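Local coordinates for protein CDP-glucose-4,6-dehydratase (Yersinia pseudotuberculosis, PDB 1RKX) that catalyses the dehydration of CDP-D-glucose to CDP-4-keto-6-deoxy-D-glucose, with NAD bound as cofactor in a Rossmann-fold domain, at residues E74-F79 with R119-V124; E277-Y282 with Y328-H333. One frame throughout, in Å; residues are numbered along the deposited sequence.

Contact 1 of 2, residues E74-F79 with R119-V124; sequences ESIREF and RHVGGV
Arg77, whose backbone and first side-chain carbon lie against Val121, carries its charge to its own helix: NH1 of Arg77 forms a salt bridge with OE2 of Glu74, 2.6 Å away and one turn earlier. CG of Arg77 stands anti to the backbone N (chi1 173°), and a bend at chi3 helps bring the guanidinium to the carboxylate. The long side chain thus splits its work, the polar end serving the helix surface and the root serving the contact with 119-124.

At that root the join is purely apolar. CG2 of Val121 lies against the CA-CB bond of Arg77, 3.8 Å from both CA and CB of Arg77. The other branch shares the task, CG1 of Val121 being 3.9 Å from CA of Arg77. On the buried side, Ile76 offers a methyl, with its CG2 4.1 Å from CG2 of Val121. A single beta-branched residue therefore bridges an exposed and a buried position, at the last turn of helix 100-121. Gly122, with positive phi, is the first residue to leave the helical path.

This is helix-to-helix packing in a Rossmann fold, where helix 69-79 leads into strand 83-86 and helix 100-121 leads into strand 126-130, its neighbour in the parallel sheet. Inward, Ile76 also rests on Ala117 and on Phe13 of strand 11-15, while Ser75 and Phe79 pack helix 69-79 against strands 11-15 and 35-40.

Contact 2 of 2, residues E277-Y282 with Y328-H333; sequences EQMVKY and YIVGWH
Val330 meets Met279 and Tyr282 with both of its methyl branches, and these three residues supply most of the surface buried between the helices. The two branches do different jobs. CG2 of Val330 sits between the side chains of the partner helix, 3.9 Å from CB of Tyr282 and 4.0 Å from CE of Met279. CG1 faces the backbone, approaching O of Tyr282 at 3.8 Å in a van der Waals contact.

Met279 reaches the contact from the side by virtue of its length. Its chain is extended through chi2 and then bends at chi3 (78°), which turns the terminal methyl to the opposing helix. There CE of Met279 also touches CG2 of Ile329, at 4.3 Å, so one methyl touches two consecutive residues. Tyr282 behaves in the reverse way: its root faces Val330 while its ring leads off. With CG anti to the carbonyl carbon, the ring lies back over its own helix, where O of Gln278 stands 3.3 Å above one face, near the rim. The phenol OH makes a weak hydrogen bond to the backbone O of Asn323, and the Tyr282 side chain also packs on Leu326 and Glu327 of helix 322-338.

The axes of the two short helical segments pass 9.7 Å apart at a crossing angle of -46°, an ordinary spacing for packed helices. The apolar layer continues beyond the pair: Met279 also packs on Leu326 and on Ile211 of helix 207-216, and Ile329 on Val208 of that helix. Helices 272-283 and 322-338 thus meet beside helix 207-216, while helix 322-338 also sends Tyr328 and Trp332 to helix 342-355.

From the N terminus, the chain first passes through the early strands of the parallel sheet to helix 69-79. Contact 1 then closes a loop of 39 residues, holding strand 83-86, helix 93-98 and most of helix 100-121, and so ties together helices 69-79 and 100-121 of the NAD-binding Rossmann fold. The chain goes on through strands 126-130, 187-192 and 259-261 before contact 2 opens. That second loop, of 45 residues, joins helix 272-283 to helix 322-338. The two loops run in series, neither enclosing nor crossing the other. The centres of contacts 1 and 2 are 42 Å apart. They lie on opposite sides of the chain's centre and do not touch.

Contact 1 of 2, residues E74-F79 with R119-V124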
loop_
_atom_site.group_PDB
_atom_site.type_symbol
_atom_site.label_atom_id
_atom_site.label_comp_id
_atom_site.label_asym_id
_atom_site.label_seq_id
_atom_site.Cartn_x
_atom_site.Cartn_y
_atom_site.Cartn_z
ATOM N N GLU C 74 9.763 -40.000 -8.972
ATOM C CA GLU C 74 9.547 -41.227 -9.730
ATOM C C GLU C 74 8.085 -41.409 -10.120
ATOM O O GLU C 74 7.786 -41.786 -11.253
ATOM C CB GLU C 74 10.010 -42.444 -8.924
ATOM C CG GLU C 74 11.512 -42.529 -8.734
ATOM C CD GLU C 74 12.264 -42.550 -10.051
ATOM O OE1 GLU C 74 11.955 -43.410 -10.903
ATOM O OE2 GLU C 74 13.165 -41.704 -10.233
ATOM N N SER C 75 7.183 -41.146 -9.179
ATOM C CA SER C 75 5.753 -41.286 -9.436
ATOM C C SER C 75 5.330 -40.379 -10.589
ATOM O O SER C 75 4.492 -40.752 -11.416
ATOM C CB SER C 75 4.952 -40.936 -8.177
ATOM O OG SER C 75 3.557 -41.074 -8.397
ATOM N N ILE C 76 5.919 -39.191 -10.646
ATOM C CA ILE C 76 5.605 -38.236 -11.697
ATOM C C ILE C 76 6.288 -38.606 -13.017
ATOM O O ILE C 76 5.657 -38.585 -14.078
ATOM C CB ILE C 76 6.019 -36.806 -11.277
ATOM C CG1 ILE C 76 5.161 -36.359 -10.085
ATOM C CG2 ILE C 76 5.861 -35.847 -12.454
ATOM C CD1 ILE C 76 5.573 -35.031 -9.463
ATOM N N ARG C 77 7.572 -38.942 -12.952
ATOM C CA ARG C 77 8.329 -39.316 -14.148
ATOM C C ARG C 77 7.719 -40.534 -14.831
ATOM O O ARG C 77 7.674 -40.615 -16.056
ATOM C CB ARG C 77 9.779 -39.633 -13.787
ATOM C CG ARG C 77 10.590 -40.198 -14.948
ATOM C CD ARG C 77 11.946 -40.662 -14.464
ATOM N NE ARG C 77 12.740 -39.550 -13.959
ATOM C CZ ARG C 77 13.714 -39.672 -13.065
ATOM N NH1 ARG C 77 14.016 -40.864 -12.568
ATOM N NH2 ARG C 77 14.388 -38.603 -12.671
ATOM N N GLU C 78 7.273 -41.487 -14.025
ATOM C CA GLU C 78 6.651 -42.703 -14.532
ATOM C C GLU C 78 5.372 -42.378 -15.299
ATOM O O GLU C 78 5.085 -42.980 -16.333
ATOM C CB GLU C 78 6.332 -43.639 -13.358
ATOM C CG GLU C 78 5.637 -44.954 -13.714
ATOM C CD GLU C 78 4.173 -44.784 -14.094
ATOM O OE1 GLU C 78 3.419 -44.143 -13.329
ATOM O OE2 GLU C 78 3.773 -45.302 -15.157
ATOM N N PHE C 79 4.619 -41.405 -14.797
ATOM C CA PHE C 79 3.351 -41.016 -15.398
ATOM C C PHE C 79 3.408 -40.027 -16.569
ATOM O O PHE C 79 2.557 -40.082 -17.459
ATOM C CB PHE C 79 2.432 -40.462 -14.304
ATOM C CG PHE C 79 1.030 -40.181 -14.769
ATOM C CD1 PHE C 79 0.219 -41.211 -15.231
ATOM C CD2 PHE C 79 0.521 -38.886 -14.744
ATOM C CE1 PHE C 79 -1.084 -40.957 -15.662
ATOM C CE2 PHE C 79 -0.782 -38.620 -15.173
ATOM C CZ PHE C 79 -1.585 -39.659 -15.632
ATOM N N ARG C 119 10.054 -29.747 -12.776
ATOM C CA ARG C 119 11.165 -29.079 -13.434
ATOM C C ARG C 119 12.061 -30.069 -14.183
ATOM O O ARG C 119 12.445 -29.836 -15.330
ATOM C CB ARG C 119 11.984 -28.324 -12.383
ATOM C CG ARG C 119 13.152 -27.523 -12.913
ATOM C CD ARG C 119 13.653 -26.554 -11.850
ATOM N NE ARG C 119 14.592 -27.136 -10.892
ATOM C CZ ARG C 119 15.904 -27.200 -11.088
ATOM N NH1 ARG C 119 16.430 -26.720 -12.211
ATOM N NH2 ARG C 119 16.695 -27.718 -10.155
ATOM N N HIS C 120 12.377 -31.185 -13.538
ATOM C CA HIS C 120 13.253 -32.183 -14.144
ATOM C C HIS C 120 12.596 -33.164 -15.107
ATOM O O HIS C 120 13.198 -33.542 -16.111
ATOM C CB HIS C 120 13.996 -32.942 -13.046
ATOM C CG HIS C 120 14.928 -32.077 -12.257
ATOM N ND1 HIS C 120 15.930 -31.336 -12.847
ATOM C CD2 HIS C 120 14.993 -31.808 -10.931
ATOM C CE1 HIS C 120 16.571 -30.648 -11.918
ATOM N NE2 HIS C 120 16.021 -30.917 -10.748
ATOM N N VAL C 121 11.369 -33.578 -14.813
ATOM C CA VAL C 121 10.670 -34.515 -15.685
ATOM C C VAL C 121 10.341 -33.878 -17.031
ATOM O O VAL C 121 10.485 -34.510 -18.080
ATOM C CB VAL C 121 9.369 -35.022 -15.023
ATOM C CG1 VAL C 121 8.570 -35.874 -16.005
ATOM C CG2 VAL C 121 9.707 -35.837 -13.784
ATOM N N GLY C 122 9.902 -32.623 -16.995
ATOM C CA GLY C 122 9.563 -31.918 -18.220
ATOM C C GLY C 122 8.243 -32.366 -18.824
ATOM O O GLY C 122 7.646 -33.346 -18.380
ATOM N N GLY C 123 7.777 -31.636 -19.833
ATOM C CA GLY C 123 6.536 -31.994 -20.496
ATOM C C GLY C 123 5.255 -31.522 -19.831
ATOM O O GLY C 123 4.182 -31.599 -20.429
ATOM N N VAL C 124 5.342 -31.044 -18.593
ATOM C CA VAL C 124 4.144 -30.569 -17.912
ATOM C C VAL C 124 3.767 -29.203 -18.483
ATOM O O VAL C 124 4.571 -28.269 -18.479
ATOM C CB VAL C 124 4.368 -30.460 -16.395
ATOM C CG1 VAL C 124 3.097 -29.967 -15.722
ATOM C CG2 VAL C 124 4.768 -31.828 -15.828
#

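Contact 2 of 2, residues E277-Y282 with Y328-H333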
loop_
_atom_site.group_PDB
_atom_site.type_symbol
_atom_site.label_atom_id
_atom_site.label_comp_id
_atom_site.label_asym_id
_atom_site.label_seq_id
_atom_site.Cartn_x
_atom_site.Cartn_y
_atom_site.Cartn_z
ATOM N N GLU C 277 -30.710 -23.771 10.351
ATOM C CA GLU C 277 -32.148 -23.724 10.131
ATOM C C GLU C 277 -32.518 -24.256 8.752
ATOM O O GLU C 277 -33.466 -25.025 8.612
ATOM C CB GLU C 277 -32.660 -22.289 10.287
ATOM C CG GLU C 277 -32.544 -21.744 11.703
ATOM C CD GLU C 277 -32.988 -20.298 11.813
ATOM O OE1 GLU C 277 -33.020 -19.768 12.944
ATOM O OE2 GLU C 277 -33.299 -19.687 10.768
ATOM N N GLN C 278 -31.767 -23.848 7.735
ATOM C CA GLN C 278 -32.035 -24.295 6.375
ATOM C C GLN C 278 -31.808 -25.795 6.244
ATOM O O GLN C 278 -32.571 -26.491 5.572
ATOM C CB GLN C 278 -31.137 -23.563 5.381
ATOM C CG GLN C 278 -31.263 -22.052 5.417
ATOM C CD GLN C 278 -30.417 -21.373 4.353
ATOM O OE1 GLN C 278 -30.188 -20.164 4.405
ATOM N NE2 GLN C 278 -29.956 -22.150 3.378
ATOM N N MET C 279 -30.754 -26.293 6.882
ATOM C CA MET C 279 -30.448 -27.716 6.818
ATOM C C MET C 279 -31.484 -28.535 7.579
ATOM O O MET C 279 -31.790 -29.665 7.199
ATOM C CB MET C 279 -29.047 -27.985 7.367
ATOM C CG MET C 279 -27.943 -27.492 6.448
ATOM S SD MET C 279 -26.300 -27.906 7.042
ATOM C CE MET C 279 -26.192 -29.654 6.580
ATOM N N VAL C 280 -32.017 -27.964 8.653
ATOM C CA VAL C 280 -33.042 -28.643 9.438
ATOM C C VAL C 280 -34.279 -28.819 8.563
ATOM O O VAL C 280 -34.943 -29.855 8.605
ATOM C CB VAL C 280 -33.428 -27.823 10.692
ATOM C CG1 VAL C 280 -34.743 -28.330 11.269
ATOM C CG2 VAL C 280 -32.333 -27.937 11.739
ATOM N N LYS C 281 -34.574 -27.799 7.765
ATOM C CA LYS C 281 -35.725 -27.819 6.874
ATOM C C LYS C 281 -35.523 -28.805 5.733
ATOM O O LYS C 281 -36.459 -29.488 5.318
ATOM C CB LYS C 281 -35.975 -26.421 6.306
ATOM C CG LYS C 281 -36.246 -25.366 7.365
ATOM C CD LYS C 281 -36.462 -23.995 6.744
ATOM C CE LYS C 281 -36.682 -22.937 7.814
ATOM N NZ LYS C 281 -36.868 -21.582 7.225
ATOM N N TYR C 282 -34.301 -28.876 5.221
ATOM C CA TYR C 282 -33.999 -29.789 4.128
ATOM C C TYR C 282 -33.954 -31.226 4.619
ATOM O O TYR C 282 -34.276 -32.155 3.876
ATOM C CB TYR C 282 -32.662 -29.421 3.483
ATOM C CG TYR C 282 -32.684 -28.104 2.746
ATOM C CD1 TYR C 282 -31.500 -27.486 2.348
ATOM C CD2 TYR C 282 -33.891 -27.474 2.436
ATOM C CE1 TYR C 282 -31.516 -26.275 1.662
ATOM C CE2 TYR C 282 -33.917 -26.264 1.752
ATOM C CZ TYR C 282 -32.727 -25.670 1.369
ATOM O OH TYR C 282 -32.748 -24.466 0.704
ATOM N N TYR C 328 -28.155 -29.753 -1.677
ATOM C CA TYR C 328 -27.364 -30.849 -2.230
ATOM C C TYR C 328 -26.600 -31.605 -1.131
ATOM O O TYR C 328 -26.464 -32.830 -1.214
ATOM C CB TYR C 328 -26.358 -30.336 -3.269
ATOM C CG TYR C 328 -26.915 -30.113 -4.667
ATOM C CD1 TYR C 328 -27.331 -28.849 -5.088
ATOM C CD2 TYR C 328 -26.997 -31.169 -5.577
ATOM C CE1 TYR C 328 -27.811 -28.641 -6.387
ATOM C CE2 TYR C 328 -27.476 -30.973 -6.876
ATOM C CZ TYR C 328 -27.880 -29.708 -7.273
ATOM O OH TYR C 328 -28.350 -29.517 -8.556
ATOM N N ILE C 329 -26.114 -30.879 -0.114
ATOM C CA ILE C 329 -25.350 -31.466 0.995
ATOM C C ILE C 329 -26.197 -32.476 1.749
ATOM O O ILE C 329 -25.790 -33.619 1.956
ATOM C CB ILE C 329 -24.879 -30.395 2.026
ATOM C CG1 ILE C 329 -24.103 -29.278 1.327
ATOM C CG2 ILE C 329 -24.032 -31.049 3.110
ATOM C CD1 ILE C 329 -23.036 -29.763 0.415
ATOM N N VAL C 330 -27.377 -32.041 2.171
ATOM C CA VAL C 330 -28.279 -32.909 2.909
ATOM C C VAL C 330 -28.655 -34.105 2.042
ATOM O O VAL C 330 -28.697 -35.241 2.515
ATOM C CB VAL C 330 -29.555 -32.145 3.341
ATOM C CG1 VAL C 330 -30.568 -33.110 3.946
ATOM C CG2 VAL C 330 -29.189 -31.068 4.350
ATOM N N GLY C 331 -28.910 -33.850 0.765
ATOM C CA GLY C 331 -29.275 -34.929 -0.133
ATOM C C GLY C 331 -28.184 -35.980 -0.231
ATOM O O GLY C 331 -28.448 -37.182 -0.126
ATOM N N TRP C 332 -26.950 -35.524 -0.434
ATOM C CA TRP C 332 -25.817 -36.429 -0.545
ATOM C C TRP C 332 -25.701 -37.281 0.714
ATOM O O TRP C 332 -25.554 -38.503 0.644
ATOM C CB TRP C 332 -24.528 -35.626 -0.751
ATOM C CG TRP C 332 -23.382 -36.435 -1.280
ATOM C CD1 TRP C 332 -22.943 -36.484 -2.570
ATOM C CD2 TRP C 332 -22.528 -37.309 -0.532
ATOM N NE1 TRP C 332 -21.867 -37.331 -2.675
ATOM C CE2 TRP C 332 -21.591 -37.853 -1.439
ATOM C CE3 TRP C 332 -22.464 -37.688 0.816
ATOM C CZ2 TRP C 332 -20.598 -38.758 -1.046
ATOM C CZ3 TRP C 332 -21.475 -38.591 1.211
ATOM C CH2 TRP C 332 -20.556 -39.115 0.280
ATOM N N HIS C 333 -25.801 -36.652 1.872
ATOM C CA HIS C 333 -25.671 -37.406 3.101
ATOM C C HIS C 333 -26.721 -38.498 3.289
ATOM O O HIS C 333 -26.370 -39.659 3.506
ATOM C CB HIS C 333 -25.681 -36.478 4.311
ATOM C CG HIS C 333 -24.887 -37.003 5.461
ATOM N ND1 HIS C 333 -23.528 -37.223 5.382
ATOM C CD2 HIS C 333 -25.259 -37.376 6.708
ATOM C CE1 HIS C 333 -23.098 -37.708 6.533
ATOM N NE2 HIS C 333 -24.127 -37.810 7.355
#